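Local coordinates for protein leucine aminopeptidase (Parabacteroides distasonis, PDB 3TC8) that binds zinc and probably acts as an exopeptidase of peptidase family M28, either an aminopeptidase or a glutaminyl-peptide cyclotransferase, at residues A[158-163]-A[173-178]. Numbering follows the deposited sequence.
Sequences AEDYGT and DSWCLG
Gly162 and Trp175 form the centre of a buried loop-to-loop contact at the zinc site, where the loop leaving strand 150-156 folds back on the turn that leads into helix 177-184. Gly162 CA lies over the face of the indole, 3.4 Å from the centroid of its six-membered ring and almost on the ring normal, a CH-pi contact. Trp175 has CG anti to its carbonyl carbon (chi1 -52°), which lays the ring against Gly162. At the ring edge stand Glu159 O and Asp160 OD1, the latter 3.2 Å from Trp175 CZ3, with carboxylate and indole planes 52° apart. Asp160 binds zinc together with Asp127 and His281, so the tryptophan edge borders the metal site in its second shell.

Two backbone bonds and one to a side chain tie the loops together. Cys176, the N-cap residue, gives its N-H almost straight (171°) to Glu159 O at 3.0 Å, and Leu177 N bonds to Ala158 O, also at 3.0 Å. The side-chain acceptor is Ser174 OG, which takes the N-H of Thr163 at 3.1 Å. One water bridges Ala158 O, Tyr161 N and Ser174 O; a second joins Tyr161 O to Ser174 O; a third links Thr163 O to Trp175 NE1.

Asp104 receives the N-H groups of Glu159 and Asp160, while Arg106 holds the carbonyls of Asp160 and Gly162. Leu80 of strand 79-89 packs on Ala158, Tyr161 and Leu177, and helix 250-258 meets Glu159 and Cys176 through Asp250.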
ATOM      1  N   ALA A 158      -1.752 -10.638  -1.665  1.00  8.86           N
ATOM      2  CA  ALA A 158      -1.260 -11.669  -0.761  1.00  8.75           C
ATOM      3  C   ALA A 158      -0.126 -11.136   0.118  1.00  8.80           C
ATOM      4  O   ALA A 158       0.809 -11.881   0.446  1.00  9.48           O
ATOM      5  CB  ALA A 158      -0.881 -12.910  -1.514  1.00 10.48           C
ATOM      6  N   GLU A 159      -0.247  -9.904   0.592  1.00  9.22           N
ATOM      7  CA  GLU A 159       0.713  -9.354   1.504  1.00  8.78           C
ATOM      8  C   GLU A 159       0.490  -9.806   2.941  1.00  8.17           C
ATOM      9  O   GLU A 159       1.449  -9.882   3.697  1.00  9.02           O
ATOM     10  CB  GLU A 159       0.689  -7.820   1.427  1.00  9.80           C
ATOM     11  CG  GLU A 159       1.662  -7.107   2.374  1.00 11.89           C
ATOM     12  CD  GLU A 159       1.242  -6.936   3.812  1.00 15.67           C
ATOM     13  OE1 GLU A 159       0.010  -6.903   4.052  1.00 15.83           O
ATOM     14  OE2 GLU A 159       2.171  -6.835   4.694  1.00 22.78           O
ATOM     15  N   ASP A 160      -0.784 -10.011   3.282  1.00  8.14           N
ATOM     16  CA  ASP A 160      -1.183 -10.062   4.701  1.00  8.40           C
ATOM     17  C   ASP A 160      -1.739 -11.450   5.089  1.00  8.44           C
ATOM     18  O   ASP A 160      -2.592 -11.534   5.972  1.00  9.16           O
ATOM     19  CB  ASP A 160      -2.180  -8.955   5.023  1.00  9.27           C
ATOM     20  CG  ASP A 160      -1.935  -8.316   6.355  1.00 10.67           C
ATOM     21  OD1 ASP A 160      -0.922  -8.588   7.011  1.00 15.17           O
ATOM     22  OD2 ASP A 160      -2.731  -7.502   6.760  1.00 12.98           O
ATOM     23  N   TYR A 161      -1.163 -12.485   4.502  1.00  8.49           N
ATOM     24  CA  TYR A 161      -1.525 -13.893   4.738  1.00  9.20           C
ATOM     25  C   TYR A 161      -0.362 -14.620   5.436  1.00  8.89           C
ATOM     26  O   TYR A 161      -0.249 -15.838   5.354  1.00 10.35           O
ATOM     27  CB  TYR A 161      -1.921 -14.567   3.404  1.00  9.61           C
ATOM     28  CG  TYR A 161      -3.031 -15.603   3.449  1.00  9.95           C
ATOM     29  CD1 TYR A 161      -2.890 -16.842   4.105  1.00 10.82           C
ATOM     30  CD2 TYR A 161      -4.216 -15.391   2.758  1.00 10.41           C
ATOM     31  CE1 TYR A 161      -3.905 -17.766   4.049  1.00 12.35           C
ATOM     32  CE2 TYR A 161      -5.215 -16.344   2.674  1.00 11.29           C
ATOM     33  CZ  TYR A 161      -5.033 -17.538   3.338  1.00 12.25           C
ATOM     34  OH  TYR A 161      -6.041 -18.489   3.246  1.00 15.19           O
ATOM     35  N   GLY A 162       0.468 -13.895   6.164  1.00  8.76           N
ATOM     36  CA  GLY A 162       1.585 -14.489   6.875  1.00  9.13           C
ATOM     37  C   GLY A 162       1.153 -15.220   8.122  1.00  9.35           C
ATOM     38  O   GLY A 162       0.008 -15.127   8.583  1.00  9.65           O
ATOM     39  N   THR A 163       2.086 -15.980   8.675  1.00  9.23           N
ATOM     40  CA  THR A 163       1.839 -16.841   9.830  1.00  9.46           C
ATOM     41  C   THR A 163       1.130 -16.060  10.928  1.00  9.57           C
ATOM     42  O   THR A 163       1.644 -15.026  11.384  1.00 10.07           O
ATOM     43  CB  THR A 163       3.163 -17.377  10.392  1.00  9.52           C
ATOM     44  OG1 THR A 163       3.871 -18.027   9.331  1.00 10.35           O
ATOM     45  CG2 THR A 163       2.909 -18.341  11.554  1.00 11.67           C
ATOM     46  N   ASP A 173       9.661 -15.603   5.184  1.00 10.79           N
ATOM     47  CA  ASP A 173       9.160 -14.836   4.041  1.00 10.70           C
ATOM     48  C   ASP A 173       7.695 -15.185   3.733  1.00  9.77           C
ATOM     49  O   ASP A 173       7.329 -15.314   2.569  1.00 10.34           O
ATOM     50  CB  ASP A 173      10.062 -14.998   2.827  1.00 12.30           C
ATOM     51  CG  ASP A 173      11.458 -14.529   3.101  1.00 13.70           C
ATOM     52  OD1 ASP A 173      11.636 -13.327   3.338  1.00 15.02           O
ATOM     53  OD2 ASP A 173      12.370 -15.369   3.090  1.00 17.93           O
ATOM     54  N   SER A 174       6.873 -15.266   4.772  1.00  9.66           N
ATOM     55  CA  SER A 174       5.483 -15.626   4.599  1.00  9.28           C
ATOM     56  C   SER A 174       4.578 -14.434   4.281  1.00  8.78           C
ATOM     57  O   SER A 174       3.428 -14.678   3.892  1.00  8.97           O
ATOM     58  CB  SER A 174       4.962 -16.385   5.811  1.00 10.01           C
ATOM     59  OG  SER A 174       4.670 -15.558   6.932  1.00 10.82           O
ATOM     60  N   TRP A 175       5.091 -13.226   4.454  1.00  8.97           N
ATOM     61  CA  TRP A 175       4.375 -12.003   4.139  1.00  8.88           C
ATOM     62  C   TRP A 175       4.745 -11.522   2.753  1.00  8.38           C
ATOM     63  O   TRP A 175       5.748 -11.937   2.188  1.00  9.37           O
ATOM     64  CB  TRP A 175       4.705 -10.929   5.196  1.00  9.57           C
ATOM     65  CG  TRP A 175       4.499 -11.373   6.594  1.00 10.09           C
ATOM     66  CD1 TRP A 175       5.382 -12.030   7.397  1.00 12.15           C
ATOM     67  CD2 TRP A 175       3.274 -11.343   7.316  1.00 10.07           C
ATOM     68  NE1 TRP A 175       4.820 -12.364   8.596  1.00 12.38           N
ATOM     69  CE2 TRP A 175       3.514 -11.944   8.588  1.00 10.93           C
ATOM     70  CE3 TRP A 175       1.996 -10.837   7.050  1.00 10.96           C
ATOM     71  CZ2 TRP A 175       2.539 -12.050   9.540  1.00 12.52           C
ATOM     72  CZ3 TRP A 175       1.024 -10.950   8.013  1.00 12.40           C
ATOM     73  CH2 TRP A 175       1.297 -11.552   9.243  1.00 12.56           C
ATOM     74  N   CYS A 176       3.947 -10.620   2.184  1.00  8.04           N
ATOM     75  CA  CYS A 176       4.338  -9.920   0.948  1.00  8.23           C
ATOM     76  C   CYS A 176       4.573 -10.906  -0.178  1.00  8.41           C
ATOM     77  O   CYS A 176       5.504 -10.757  -0.967  1.00  8.64           O
ATOM     78  CB  CYS A 176       5.596  -9.059   1.184  1.00  8.91           C
ATOM     79  SG  CYS A 176       5.507  -7.951   2.579  1.00 10.22           S
ATOM     80  N   LEU A 177       3.679 -11.889  -0.322  1.00  8.35           N
ATOM     81  CA  LEU A 177       3.911 -12.933  -1.305  1.00  8.60           C
ATOM     82  C   LEU A 177       3.773 -12.415  -2.741  1.00  7.84           C
ATOM     83  O   LEU A 177       4.504 -12.855  -3.634  1.00  8.67           O
ATOM     84  CB  LEU A 177       2.941 -14.099  -1.071  1.00  9.31           C
ATOM     85  CG  LEU A 177       3.079 -14.832   0.246  1.00  9.64           C
ATOM     86  CD1 LEU A 177       1.949 -15.829   0.415  1.00 10.77           C
ATOM     87  CD2 LEU A 177       4.467 -15.508   0.389  1.00 11.52           C
ATOM     88  N   GLY A 178       2.792 -11.533  -2.983  1.00  8.18           N
ATOM     89  CA  GLY A 178       2.630 -10.990  -4.331  1.00  8.73           C
ATOM     90  C   GLY A 178       3.814 -10.160  -4.781  1.00  7.81           C
ATOM     91  O   GLY A 178       4.234 -10.260  -5.941  1.00  8.49           O
TER
HETATM   92  O   HOH W   1       1.097 -13.244   2.939  1.00  9.94           O
HETATM   93  O   HOH W   2       1.809 -17.004   3.973  1.00 10.85           O
HETATM   94  O   HOH W   3       4.621 -14.018  11.434  1.00 22.76           O